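Local coordinates for putative lipoprotein (Bacteroides fragilis, PDB 3QNK) that probably binds glycan at the outer-membrane surface, as a SusD-like lipoprotein of a nutrient-uptake system, at residues Lys236-Asp241 and Asn385-Arg390; Tyr213-Gly218 and Arg390-Tyr395; Ile262-Gly267 and Gly337-Asp342; Asn322-Gly327 and Val341-Met346. One frame throughout, in Å; residues are numbered along the deposited sequence.

Contact 1: Lys236-Asp241 and Asn385-Arg390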
loop_
_atom_site.group_PDB
_atom_site.type_symbol
_atom_site.label_atom_id
_atom_site.label_comp_id
_atom_site.label_asym_id
_atom_site.label_seq_id
_atom_site.Cartn_x
_atom_site.Cartn_y
_atom_site.Cartn_z
ATOM N N LYS B 236 18.402 30.028 7.660
ATOM C CA LYS B 236 17.562 30.888 6.820
ATOM C C LYS B 236 17.439 30.433 5.352
ATOM O O LYS B 236 16.766 31.121 4.568
ATOM C CB LYS B 236 18.066 32.335 6.867
ATOM C CG LYS B 236 17.822 33.062 8.182
ATOM C CD LYS B 236 18.318 34.495 8.060
ATOM C CE LYS B 236 18.766 35.164 9.347
ATOM N NZ LYS B 236 19.545 36.407 9.050
ATOM N N GLU B 237 18.064 29.297 4.975
ATOM C CA GLU B 237 17.969 28.772 3.612
ATOM C C GLU B 237 16.775 27.803 3.460
ATOM O O GLU B 237 16.202 27.700 2.375
ATOM C CB GLU B 237 19.271 28.072 3.217
ATOM C CG GLU B 237 19.234 27.418 1.836
ATOM C CD GLU B 237 20.500 27.502 1.023
ATOM O OE1 GLU B 237 21.497 28.092 1.503
ATOM O OE2 GLU B 237 20.488 26.981 -0.111
ATOM N N ILE B 238 16.422 27.087 4.532
ATOM C CA ILE B 238 15.317 26.138 4.526
ATOM C C ILE B 238 13.989 26.885 4.332
ATOM O O ILE B 238 13.702 27.815 5.070
ATOM C CB ILE B 238 15.317 25.268 5.816
ATOM C CG1 ILE B 238 16.596 24.406 5.919
ATOM C CG2 ILE B 238 14.079 24.382 5.857
ATOM C CD1 ILE B 238 16.890 23.848 7.304
ATOM N N ILE B 239 13.203 26.494 3.324
ATOM C CA ILE B 239 11.880 27.074 3.074
ATOM C C ILE B 239 10.835 26.058 3.572
ATOM O O ILE B 239 9.929 26.440 4.293
ATOM C CB ILE B 239 11.674 27.508 1.602
ATOM C CG1 ILE B 239 12.573 28.713 1.266
ATOM C CG2 ILE B 239 10.224 27.847 1.338
ATOM C CD1 ILE B 239 12.613 29.153 -0.224
ATOM N N PHE B 240 10.987 24.771 3.223
ATOM C CA PHE B 240 10.115 23.680 3.654
ATOM C C PHE B 240 10.905 22.391 3.764
ATOM O O PHE B 240 11.614 22.016 2.828
ATOM C CB PHE B 240 8.885 23.486 2.718
ATOM C CG PHE B 240 7.834 22.563 3.306
ATOM C CD1 PHE B 240 6.979 23.002 4.317
ATOM C CD2 PHE B 240 7.727 21.252 2.882
ATOM C CE1 PHE B 240 6.043 22.137 4.890
ATOM C CE2 PHE B 240 6.775 20.392 3.443
ATOM C CZ PHE B 240 5.936 20.842 4.437
ATOM N N ASP B 241 10.774 21.710 4.910
ATOM C CA ASP B 241 11.449 20.434 5.155
ATOM C C ASP B 241 10.599 19.471 5.995
ATOM O O ASP B 241 9.548 19.845 6.527
ATOM C CB ASP B 241 12.822 20.644 5.831
ATOM C CG ASP B 241 12.825 21.273 7.229
ATOM O OD1 ASP B 241 11.717 21.564 7.770
ATOM O OD2 ASP B 241 13.928 21.488 7.776
ATOM N N ASN B 385 17.111 15.246 7.594
ATOM C CA ASN B 385 16.450 16.524 7.423
ATOM C C ASN B 385 16.262 16.678 5.916
ATOM O O ASN B 385 17.150 17.173 5.191
ATOM C CB ASN B 385 17.263 17.671 8.086
ATOM C CG ASN B 385 16.540 19.007 8.192
ATOM O OD1 ASN B 385 15.302 19.101 8.085
ATOM N ND2 ASN B 385 17.308 20.078 8.449
ATOM N N TRP B 386 15.130 16.140 5.433
ATOM C CA TRP B 386 14.786 16.179 4.013
ATOM C C TRP B 386 14.244 17.556 3.658
ATOM O O TRP B 386 13.137 17.901 4.067
ATOM C CB TRP B 386 13.780 15.064 3.657
ATOM C CG TRP B 386 13.597 14.892 2.181
ATOM C CD1 TRP B 386 12.446 15.075 1.469
ATOM C CD2 TRP B 386 14.617 14.550 1.223
ATOM N NE1 TRP B 386 12.680 14.857 0.123
ATOM C CE2 TRP B 386 14.008 14.546 -0.054
ATOM C CE3 TRP B 386 16.001 14.310 1.315
ATOM C CZ2 TRP B 386 14.727 14.269 -1.222
ATOM C CZ3 TRP B 386 16.716 14.059 0.153
ATOM C CH2 TRP B 386 16.076 14.006 -1.093
ATOM N N ILE B 387 15.047 18.352 2.946
ATOM C CA ILE B 387 14.670 19.716 2.576
ATOM C C ILE B 387 14.018 19.706 1.197
ATOM O O ILE B 387 14.699 19.641 0.156
ATOM C CB ILE B 387 15.852 20.695 2.666
ATOM C CG1 ILE B 387 16.514 20.576 4.058
ATOM C CG2 ILE B 387 15.365 22.107 2.375
ATOM C CD1 ILE B 387 17.904 21.182 4.179
ATOM N N ILE B 388 12.689 19.774 1.206
ATOM C CA ILE B 388 11.875 19.759 -0.008
ATOM C C ILE B 388 12.063 21.103 -0.733
ATOM O O ILE B 388 12.245 21.107 -1.933
ATOM C CB ILE B 388 10.380 19.403 0.323
ATOM C CG1 ILE B 388 10.292 17.977 0.950
ATOM C CG2 ILE B 388 9.511 19.468 -0.926
ATOM C CD1 ILE B 388 9.054 17.659 1.775
ATOM N N LEU B 389 12.099 22.217 -0.015
ATOM C CA LEU B 389 12.295 23.518 -0.639
ATOM C C LEU B 389 13.384 24.337 0.098
ATOM O O LEU B 389 13.269 24.596 1.303
ATOM C CB LEU B 389 10.969 24.309 -0.702
ATOM C CG LEU B 389 9.765 23.696 -1.447
ATOM C CD1 LEU B 389 8.468 24.441 -1.059
ATOM C CD2 LEU B 389 9.958 23.770 -2.945
ATOM N N ARG B 390 14.449 24.705 -0.655
ATOM C CA ARG B 390 15.602 25.527 -0.254
ATOM C C ARG B 390 15.594 26.873 -0.979
ATOM O O ARG B 390 15.202 26.929 -2.151
ATOM C CB ARG B 390 16.897 24.822 -0.645
ATOM C CG ARG B 390 17.503 23.830 0.317
ATOM C CD ARG B 390 18.518 22.991 -0.474
ATOM N NE ARG B 390 19.656 23.817 -0.842
ATOM C CZ ARG B 390 20.545 23.545 -1.780
ATOM N NH1 ARG B 390 20.465 22.423 -2.475
ATOM N NH2 ARG B 390 21.542 24.376 -2.010
#
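Leu-389 meets Ile-239 and Phe-240 through a single carbonyl: its O accepts from Ile-239 N at 2.8 Å and from Phe-240 N at 3.0 Å. Two consecutive residues facing one partner make a classic beta bulge in this antiparallel pairing. The return bond, Leu-389 N to Phe-240 O, is 2.9 Å long and nearly straight (175°). On one face of the sheet, Ile-238 CG1 packs at 3.9 Å on Ile-387 CD1, the two branched chains crossing at about a right angle and filling the face they share. On the face of Phe-240 and Leu-389, CD1 of the leucine rests against Phe-240 CB; Ile-388, at the corner of the chain, lies beside the flat ring, its CD1 touching the edge at CE2 (3.9 Å). At the end of the pairing, Glu-237 OE2 approaches the edge of the Arg-390 guanidinium, in its plane, 3.4 Å from NE. This is a salt bridge made of weak hydrogen bonds from NE and NH2; the bend of the arginine chain at chi3 (69°) turns the group toward the carboxylate.

The second shell holds these groups. Arg-421 and the backbone N of Val-216 take the other glutamate oxygen, OE1, while Glu-446 and Glu-450 share the arginine. Ala-183 and Ala-186 of helix 181-194 pack on Ile-239, and Phe-113 meets Phe-240 edge-to-face. Strand 238-244 thus runs between 384-387 and 389-390 in a small sheet lodged among helices. The buried ions form a network in which each arginine has carboxylate partners, so Glu-237 and Arg-390 are probably both charged despite their burial.

Contact 2: Tyr213-Gly218 and Arg390-Tyr395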
loop_
_atom_site.group_PDB
_atom_site.type_symbol
_atom_site.label_atom_id
_atom_site.label_comp_id
_atom_site.label_asym_id
_atom_site.label_seq_id
_atom_site.Cartn_x
_atom_site.Cartn_y
_atom_site.Cartn_z
ATOM N N TYR B 213 14.483 35.226 3.471
ATOM C CA TYR B 213 15.294 34.007 3.453
ATOM C C TYR B 213 16.756 34.423 3.141
ATOM O O TYR B 213 16.992 35.544 2.700
ATOM C CB TYR B 213 14.738 32.974 2.454
ATOM C CG TYR B 213 13.416 32.374 2.875
ATOM C CD1 TYR B 213 13.355 31.400 3.870
ATOM C CD2 TYR B 213 12.228 32.780 2.285
ATOM C CE1 TYR B 213 12.142 30.868 4.290
ATOM C CE2 TYR B 213 11.006 32.242 2.684
ATOM C CZ TYR B 213 10.966 31.284 3.688
ATOM O OH TYR B 213 9.774 30.706 4.072
ATOM N N GLU B 214 17.724 33.575 3.424
ATOM C CA GLU B 214 19.124 33.913 3.174
ATOM C C GLU B 214 19.909 32.642 2.863
ATOM O O GLU B 214 19.681 31.618 3.511
ATOM C CB GLU B 214 19.703 34.640 4.404
ATOM C CG GLU B 214 20.951 35.471 4.162
ATOM C CD GLU B 214 21.631 35.899 5.449
ATOM O OE1 GLU B 214 20.969 36.564 6.287
ATOM O OE2 GLU B 214 22.812 35.519 5.643
ATOM N N LEU B 215 20.803 32.684 1.854
ATOM C CA LEU B 215 21.632 31.522 1.493
ATOM C C LEU B 215 22.719 31.313 2.533
ATOM O O LEU B 215 23.389 32.277 2.917
ATOM C CB LEU B 215 22.283 31.664 0.108
ATOM C CG LEU B 215 21.379 31.647 -1.121
ATOM C CD1 LEU B 215 22.163 31.958 -2.365
ATOM C CD2 LEU B 215 20.702 30.311 -1.305
ATOM N N VAL B 216 22.860 30.071 3.039
ATOM C CA VAL B 216 23.902 29.708 4.019
ATOM C C VAL B 216 25.250 29.855 3.300
ATOM O O VAL B 216 25.354 29.508 2.114
ATOM C CB VAL B 216 23.663 28.253 4.528
ATOM C CG1 VAL B 216 24.896 27.623 5.173
ATOM C CG2 VAL B 216 22.452 28.153 5.434
ATOM N N ASP B 217 26.264 30.380 3.988
ATOM C CA ASP B 217 27.611 30.496 3.419
ATOM C C ASP B 217 28.141 29.074 3.108
ATOM O O ASP B 217 28.120 28.213 3.979
ATOM C CB ASP B 217 28.538 31.247 4.407
ATOM C CG ASP B 217 29.998 31.432 4.018
ATOM O OD1 ASP B 217 30.362 31.086 2.876
ATOM O OD2 ASP B 217 30.769 31.965 4.851
ATOM N N GLY B 218 28.552 28.845 1.869
ATOM C CA GLY B 218 29.077 27.557 1.459
ATOM C C GLY B 218 30.479 27.607 0.896
ATOM O O GLY B 218 30.824 26.800 0.031
ATOM N N ARG B 390 14.449 24.705 -0.655
ATOM C CA ARG B 390 15.602 25.527 -0.254
ATOM C C ARG B 390 15.594 26.873 -0.979
ATOM O O ARG B 390 15.202 26.929 -2.151
ATOM C CB ARG B 390 16.897 24.822 -0.645
ATOM C CG ARG B 390 17.503 23.830 0.317
ATOM C CD ARG B 390 18.518 22.991 -0.474
ATOM N NE ARG B 390 19.656 23.817 -0.842
ATOM C CZ ARG B 390 20.545 23.545 -1.780
ATOM N NH1 ARG B 390 20.465 22.423 -2.475
ATOM N NH2 ARG B 390 21.542 24.376 -2.010
ATOM N N TYR B 391 16.141 27.922 -0.348
ATOM C CA TYR B 391 16.239 29.255 -0.962
ATOM C C TYR B 391 17.054 29.238 -2.293
ATOM O O TYR B 391 16.712 29.987 -3.207
ATOM C CB TYR B 391 16.848 30.259 0.026
ATOM C CG TYR B 391 16.682 31.721 -0.341
ATOM C CD1 TYR B 391 15.518 32.182 -0.954
ATOM C CD2 TYR B 391 17.652 32.657 -0.000
ATOM C CE1 TYR B 391 15.353 33.528 -1.274
ATOM C CE2 TYR B 391 17.485 34.012 -0.288
ATOM C CZ TYR B 391 16.332 34.446 -0.923
ATOM O OH TYR B 391 16.152 35.781 -1.181
ATOM N N ALA B 392 18.075 28.349 -2.418
ATOM C CA ALA B 392 18.899 28.217 -3.624
ATOM C C ALA B 392 18.065 28.012 -4.902
ATOM O O ALA B 392 18.440 28.521 -5.962
ATOM C CB ALA B 392 19.869 27.066 -3.466
ATOM N N GLU B 393 16.925 27.289 -4.793
ATOM C CA GLU B 393 16.049 26.995 -5.916
ATOM C C GLU B 393 15.394 28.243 -6.488
ATOM O O GLU B 393 15.182 28.307 -7.702
ATOM C CB GLU B 393 14.970 26.014 -5.496
ATOM C CG GLU B 393 14.592 25.081 -6.618
ATOM C CD GLU B 393 13.440 24.156 -6.301
ATOM O OE1 GLU B 393 13.535 23.392 -5.305
ATOM O OE2 GLU B 393 12.447 24.191 -7.067
ATOM N N ILE B 394 15.050 29.228 -5.623
ATOM C CA ILE B 394 14.421 30.472 -6.052
ATOM C C ILE B 394 15.314 31.116 -7.114
ATOM O O ILE B 394 14.842 31.403 -8.207
ATOM C CB ILE B 394 14.147 31.395 -4.835
ATOM C CG1 ILE B 394 13.312 30.668 -3.751
ATOM C CG2 ILE B 394 13.549 32.750 -5.214
ATOM C CD1 ILE B 394 11.991 30.035 -4.196
ATOM N N TYR B 395 16.616 31.207 -6.840
ATOM C CA TYR B 395 17.589 31.801 -7.740
ATOM C C TYR B 395 17.680 31.067 -9.075
ATOM O O TYR B 395 17.690 31.715 -10.132
ATOM C CB TYR B 395 18.958 31.835 -7.072
ATOM C CG TYR B 395 19.019 32.797 -5.911
ATOM C CD1 TYR B 395 19.216 34.156 -6.120
ATOM C CD2 TYR B 395 18.882 32.349 -4.599
ATOM C CE1 TYR B 395 19.268 35.049 -5.058
ATOM C CE2 TYR B 395 18.931 33.236 -3.524
ATOM C CZ TYR B 395 19.122 34.589 -3.761
ATOM O OH TYR B 395 19.203 35.496 -2.737
#
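Tyr-391, whose ring lies against Tyr-213 and Leu-215, is also anchored by its main chain: its N is hydrogen-bonded to the carbonyl O of Glu-237. The arrangement is a loop laid across the first turn of helix 391-405, in the alpha-alpha superhelix of a SusD-like fold. Inside that turn, Glu-393 N bonds to Arg-390 O at 3.2 Å.

Between loop and helix the contact is apolar and aromatic. Tyr-213 CB sits over the centre of the Tyr-391 ring, 3.6 Å from the centroid and 10° off the normal, a well-centred CH-pi contact. With its CG anti to the backbone N (chi1 -165°), Tyr-391 sends the ring out from the helix and under the loop. Tyr-395, one turn on, brings CE2 to the opposite face of that ring, offset toward the rim, so the flat ring is held between two neighbours. The Tyr-213 hydroxyl reaches Thr-180 for its hydrogen bond.

Leu-215 drops into the corner between helix residues. A forked, flexible apolar chain fits here, one methyl lying by the small Ala-392 and the other by Tyr-395: CD2 is 4.0 Å from Ala-392 CB. Ile-418 of helix 408-420 closes on the same leucine. The other branch of Leu-215 slides past Tyr-395 in the opposite direction, with Leu-215 CD1 3.7 Å from Tyr-395 CE2.

Contact 3: Ile262-Gly267 and Gly337-Asp342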
loop_
_atom_site.group_PDB
_atom_site.type_symbol
_atom_site.label_atom_id
_atom_site.label_comp_id
_atom_site.label_asym_id
_atom_site.label_seq_id
_atom_site.Cartn_x
_atom_site.Cartn_y
_atom_site.Cartn_z
ATOM N N ILE B 262 32.836 -0.030 6.018
ATOM C CA ILE B 262 33.424 0.955 6.923
ATOM C C ILE B 262 33.644 0.160 8.237
ATOM O O ILE B 262 33.879 0.724 9.304
ATOM C CB ILE B 262 32.350 2.124 6.905
ATOM C CG1 ILE B 262 32.685 3.235 5.924
ATOM C CG2 ILE B 262 31.716 2.637 8.184
ATOM C CD1 ILE B 262 34.206 3.607 5.736
ATOM N N ASN B 263 33.645 -1.195 8.096
ATOM C CA ASN B 263 33.727 -2.211 9.143
ATOM C C ASN B 263 35.155 -2.532 9.633
ATOM O O ASN B 263 35.356 -3.534 10.305
ATOM C CB ASN B 263 33.001 -3.501 8.704
ATOM C CG ASN B 263 33.434 -4.144 7.407
ATOM O OD1 ASN B 263 34.006 -3.522 6.507
ATOM N ND2 ASN B 263 33.111 -5.415 7.264
ATOM N N ASP B 264 36.127 -1.666 9.345
ATOM C CA ASP B 264 37.484 -1.733 9.891
ATOM C C ASP B 264 37.466 -1.018 11.265
ATOM O O ASP B 264 38.166 -1.425 12.183
ATOM C CB ASP B 264 38.510 -1.089 8.921
ATOM C CG ASP B 264 38.230 0.363 8.528
ATOM O OD1 ASP B 264 37.073 0.664 8.103
ATOM O OD2 ASP B 264 39.180 1.191 8.592
ATOM N N LYS B 265 36.627 0.031 11.391
ATOM C CA LYS B 265 36.404 0.860 12.574
ATOM C C LYS B 265 34.931 0.776 13.059
ATOM O O LYS B 265 34.680 0.788 14.270
ATOM C CB LYS B 265 36.764 2.322 12.230
ATOM C CG LYS B 265 36.797 3.264 13.423
ATOM C CD LYS B 265 37.445 4.592 13.088
ATOM C CE LYS B 265 38.870 4.686 13.565
ATOM N NZ LYS B 265 39.317 6.099 13.682
ATOM N N TYR B 266 33.962 0.699 12.120
ATOM C CA TYR B 266 32.556 0.733 12.491
ATOM C C TYR B 266 31.797 -0.557 12.178
ATOM O O TYR B 266 31.805 -1.445 13.016
ATOM C CB TYR B 266 31.896 1.969 11.878
ATOM C CG TYR B 266 32.409 3.231 12.536
ATOM C CD1 TYR B 266 32.158 3.490 13.883
ATOM C CD2 TYR B 266 33.225 4.118 11.843
ATOM C CE1 TYR B 266 32.644 4.638 14.503
ATOM C CE2 TYR B 266 33.737 5.263 12.463
ATOM C CZ TYR B 266 33.446 5.514 13.796
ATOM O OH TYR B 266 33.911 6.641 14.422
ATOM N N GLY B 267 31.126 -0.649 11.040
ATOM C CA GLY B 267 30.349 -1.832 10.694
ATOM C C GLY B 267 29.875 -1.842 9.264
ATOM O O GLY B 267 30.234 -0.956 8.486
ATOM N N GLY B 337 36.108 8.136 16.266
ATOM C CA GLY B 337 36.493 9.167 15.301
ATOM C C GLY B 337 36.372 8.810 13.825
ATOM O O GLY B 337 35.801 7.777 13.465
ATOM N N ALA B 338 36.922 9.679 12.949
ATOM C CA ALA B 338 36.851 9.566 11.495
ATOM C C ALA B 338 37.436 8.263 10.963
ATOM O O ALA B 338 38.496 7.803 11.405
ATOM C CB ALA B 338 37.545 10.745 10.830
ATOM N N VAL B 339 36.711 7.673 10.012
ATOM C CA VAL B 339 37.072 6.467 9.278
ATOM C C VAL B 339 37.392 6.919 7.827
ATOM O O VAL B 339 36.761 7.856 7.320
ATOM C CB VAL B 339 35.962 5.360 9.380
ATOM C CG1 VAL B 339 34.632 5.792 8.764
ATOM C CG2 VAL B 339 36.425 4.026 8.807
ATOM N N THR B 340 38.412 6.306 7.195
ATOM C CA THR B 340 38.769 6.654 5.821
ATOM C C THR B 340 38.190 5.593 4.904
ATOM O O THR B 340 38.375 4.389 5.143
ATOM C CB THR B 340 40.282 6.841 5.656
ATOM O OG1 THR B 340 40.749 7.805 6.608
ATOM C CG2 THR B 340 40.648 7.307 4.260
ATOM N N VAL B 341 37.467 6.044 3.871
ATOM C CA VAL B 341 36.806 5.182 2.889
ATOM C C VAL B 341 37.856 4.629 1.945
ATOM O O VAL B 341 38.647 5.399 1.407
ATOM C CB VAL B 341 35.678 5.935 2.148
ATOM C CG1 VAL B 341 35.093 5.099 1.012
ATOM C CG2 VAL B 341 34.593 6.376 3.128
ATOM N N ASP B 342 37.882 3.291 1.786
ATOM C CA ASP B 342 38.834 2.555 0.952
ATOM C C ASP B 342 38.076 1.758 -0.108
ATOM O O ASP B 342 37.351 0.805 0.207
ATOM C CB ASP B 342 39.707 1.625 1.835
ATOM C CG ASP B 342 40.803 0.806 1.159
ATOM O OD1 ASP B 342 40.816 0.743 -0.089
ATOM O OD2 ASP B 342 41.639 0.206 1.890
#
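Val-339 is wedged between Ile-262 and Tyr-266 where the loop 262-267 folds over the hairpin formed by strands 329-330 and 339-340. This is the tight part. Ile-262 CD1 reaches both valine methyls and also touches Val-341 CG2 at 3.8 Å, while Tyr-266 presents its ring edge, CD2 being 3.8 Å from Val-339 CG1. A short, beta-branched residue suits a strand position pressed from two directions. The loop is curled to fit: Tyr-266 N is hydrogen-bonded to Ile-262 O at 2.8 Å, which brings both side chains to the same valine.

Elsewhere the contact is looser and more polar. Asp-264 and Thr-340 are solvent-exposed, and the aspartate touches only lightly, OD1 lying 3.5 Å from Val-339 CG2. Gly-337 takes a positive phi (71°), a conformation easy for glycine, and its carbonyl O lies in the plane of the Tyr-266 ring, at the hydroxyl end; that hydroxyl is hydrogen-bonded to Asp-335 O. Lys-265 leaves with CG anti to the backbone N and bends at chi3, which brings NZ to the hairpin carbonyls. It bonds to Lys-336 O, and Lys-265 NZ meets Ala-338 O at 3.0 Å, from above the carbonyl plane.

Contact 4: Asn322-Gly327 and Val341-Met346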
loop_
_atom_site.group_PDB
_atom_site.type_symbol
_atom_site.label_atom_id
_atom_site.label_comp_id
_atom_site.label_asym_id
_atom_site.label_seq_id
_atom_site.Cartn_x
_atom_site.Cartn_y
_atom_site.Cartn_z
ATOM N N ASN B 322 29.098 16.769 -1.522
ATOM C CA ASN B 322 28.198 15.757 -2.067
ATOM C C ASN B 322 28.785 14.348 -2.229
ATOM O O ASN B 322 28.022 13.364 -2.198
ATOM C CB ASN B 322 27.764 16.186 -3.471
ATOM C CG ASN B 322 26.692 17.218 -3.538
ATOM O OD1 ASN B 322 25.547 16.889 -3.829
ATOM N ND2 ASN B 322 27.053 18.492 -3.391
ATOM N N ILE B 323 30.099 14.250 -2.542
ATOM C CA ILE B 323 30.697 12.981 -2.916
ATOM C C ILE B 323 31.601 12.383 -1.845
ATOM O O ILE B 323 32.532 13.041 -1.375
ATOM C CB ILE B 323 31.472 13.169 -4.272
ATOM C CG1 ILE B 323 30.612 13.840 -5.390
ATOM C CG2 ILE B 323 32.105 11.885 -4.775
ATOM C CD1 ILE B 323 29.195 13.226 -5.700
ATOM N N VAL B 324 31.338 11.101 -1.516
ATOM C CA VAL B 324 32.161 10.235 -0.677
ATOM C C VAL B 324 32.961 9.397 -1.696
ATOM O O VAL B 324 32.362 8.629 -2.473
ATOM C CB VAL B 324 31.343 9.365 0.331
ATOM C CG1 VAL B 324 32.249 8.411 1.114
ATOM C CG2 VAL B 324 30.514 10.223 1.268
ATOM N N PHE B 325 34.299 9.605 -1.729
ATOM C CA PHE B 325 35.211 8.952 -2.682
ATOM C C PHE B 325 36.393 8.239 -1.956
ATOM O O PHE B 325 36.529 8.323 -0.746
ATOM C CB PHE B 325 35.739 9.979 -3.710
ATOM C CG PHE B 325 36.301 11.209 -3.026
ATOM C CD1 PHE B 325 37.599 11.219 -2.526
ATOM C CD2 PHE B 325 35.519 12.351 -2.856
ATOM C CE1 PHE B 325 38.088 12.321 -1.848
ATOM C CE2 PHE B 325 36.018 13.454 -2.183
ATOM C CZ PHE B 325 37.291 13.421 -1.663
ATOM N N HIS B 326 37.210 7.489 -2.712
ATOM C CA HIS B 326 38.357 6.777 -2.168
ATOM C C HIS B 326 39.228 7.763 -1.436
ATOM O O HIS B 326 39.685 8.742 -2.026
ATOM C CB HIS B 326 39.131 6.085 -3.283
ATOM C CG HIS B 326 40.308 5.291 -2.797
ATOM N ND1 HIS B 326 40.140 4.070 -2.162
ATOM C CD2 HIS B 326 41.635 5.554 -2.880
ATOM C CE1 HIS B 326 41.353 3.635 -1.888
ATOM N NE2 HIS B 326 42.283 4.485 -2.298
ATOM N N GLY B 327 39.388 7.545 -0.140
ATOM C CA GLY B 327 40.207 8.409 0.704
ATOM C C GLY B 327 39.451 9.451 1.500
ATOM O O GLY B 327 40.080 10.197 2.254
ATOM N N VAL B 341 37.467 6.044 3.871
ATOM C CA VAL B 341 36.806 5.182 2.889
ATOM C C VAL B 341 37.856 4.629 1.945
ATOM O O VAL B 341 38.647 5.399 1.407
ATOM C CB VAL B 341 35.678 5.935 2.148
ATOM C CG1 VAL B 341 35.093 5.099 1.012
ATOM C CG2 VAL B 341 34.593 6.376 3.128
ATOM N N ASP B 342 37.882 3.291 1.786
ATOM C CA ASP B 342 38.834 2.555 0.952
ATOM C C ASP B 342 38.076 1.758 -0.108
ATOM O O ASP B 342 37.351 0.805 0.207
ATOM C CB ASP B 342 39.707 1.625 1.835
ATOM C CG ASP B 342 40.803 0.806 1.159
ATOM O OD1 ASP B 342 40.816 0.743 -0.089
ATOM O OD2 ASP B 342 41.639 0.206 1.890
ATOM N N ARG B 343 38.274 2.143 -1.374
ATOM C CA ARG B 343 37.618 1.490 -2.508
ATOM C C ARG B 343 38.440 0.338 -3.059
ATOM O O ARG B 343 37.914 -0.441 -3.863
ATOM C CB ARG B 343 37.331 2.491 -3.627
ATOM C CG ARG B 343 36.464 3.641 -3.206
ATOM C CD ARG B 343 35.116 3.246 -2.660
ATOM N NE ARG B 343 34.314 4.450 -2.468
ATOM C CZ ARG B 343 33.081 4.481 -1.995
ATOM N NH1 ARG B 343 32.463 3.356 -1.661
ATOM N NH2 ARG B 343 32.444 5.636 -1.872
ATOM N N TYR B 344 39.732 0.238 -2.636
ATOM C CA TYR B 344 40.642 -0.819 -3.072
ATOM C C TYR B 344 40.407 -2.096 -2.265
ATOM O O TYR B 344 40.188 -3.147 -2.854
ATOM C CB TYR B 344 42.123 -0.375 -2.986
ATOM C CG TYR B 344 43.094 -1.488 -3.320
ATOM C CD1 TYR B 344 42.960 -2.231 -4.489
ATOM C CD2 TYR B 344 44.146 -1.803 -2.467
ATOM C CE1 TYR B 344 43.827 -3.274 -4.788
ATOM C CE2 TYR B 344 45.020 -2.852 -2.754
ATOM C CZ TYR B 344 44.861 -3.581 -3.922
ATOM O OH TYR B 344 45.734 -4.590 -4.261
ATOM N N LEU B 345 40.429 -2.010 -0.933
ATOM C CA LEU B 345 40.284 -3.195 -0.080
ATOM C C LEU B 345 38.933 -3.369 0.583
ATOM O O LEU B 345 38.540 -4.505 0.820
ATOM C CB LEU B 345 41.329 -3.173 1.047
ATOM C CG LEU B 345 42.803 -3.233 0.630
ATOM C CD1 LEU B 345 43.711 -2.921 1.795
ATOM C CD2 LEU B 345 43.164 -4.565 0.032
HETATM N N MSE B 346 38.277 -2.263 0.959
HETATM C CA MSE B 346 37.062 -2.252 1.754
HETATM C C MSE B 346 35.771 -2.210 0.915
HETATM O O MSE B 346 35.230 -3.270 0.650
HETATM C CB MSE B 346 37.124 -1.071 2.738
HETATM C CG MSE B 346 38.259 -1.175 3.775
HETATM SE SE MSE B 346 37.974 -2.581 5.089
HETATM C CE MSE B 346 36.512 -1.770 6.004
#
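His-326 and Arg-343 are the centre of a mainly polar contact between the end of strand 323-324 with the residues after it and the irregular loop 341-346, at the open end of the hairpin of strands 329-330 and 339-340. Gly-327 N bonds to Val-341 O at 2.7 Å, drawing the two chains together; its phi of 98° is readily adopted by glycine. Next to it, His-326 ND1 accepts from Arg-343 N at 2.8 Å. That bond is nearly straight (168°) and lies within 3° of the imidazole plane. Since ND1 accepts from Arg-343 N while NE2 meets Pro-478 O, the ring is probably neutral, with its proton on NE2. Histidine suits the place, for it can accept at one nitrogen and donate at the other.

Arg-343 doubles back, its chain bent at chi2, and runs past the histidine in the opposite direction, with CG 3.6 Å from His-326 CB. Its NH2 donates to Val-324 O at 3.1 Å from above the carbonyl plane, although the oxygen lies in the guanidinium plane. Val-341 CG1 sits over the centre of one guanidinium face, and Val-341 CG2 meets Val-324 CG1 at 3.7 Å. Asp-347 forms a salt bridge with NH1, and Asn-360 also takes NH2. The turn itself is shaped by Asp-342: OD1 accepts from Tyr-344 N at 2.8 Å, an Asx turn, and from Leu-345 N at 2.9 Å.

Around this core, strand 323-324 leaves helix 317-322 and pairs with 360-361, while Phe-475 of strand 469-475 stacks on His-326 and also packs against Arg-343 and Tyr-344.

From the N terminus, the chain first reaches 213-218, which opens the outermost loop, closed by contact 2 at 390-395. Contact 1 is nested within it: strand 238-244 meets the returning 385-390, and the shared Arg-390 passes directly into helix 391-405, so the small sheet and the helix are joined. Contacts 3 and 4 lie inside the loop of contact 1, their centres about 30 Å and 29 Å from its own. Contact 4 begins inside the loop of contact 3 and ends on the same stretch, sharing Val-341 and Asp-342 but overrunning it by a few residues, so it is not fully nested. Met-346, a selenomethionine, also touches Asn-263, joining the loop after the hairpin to loop 262-267.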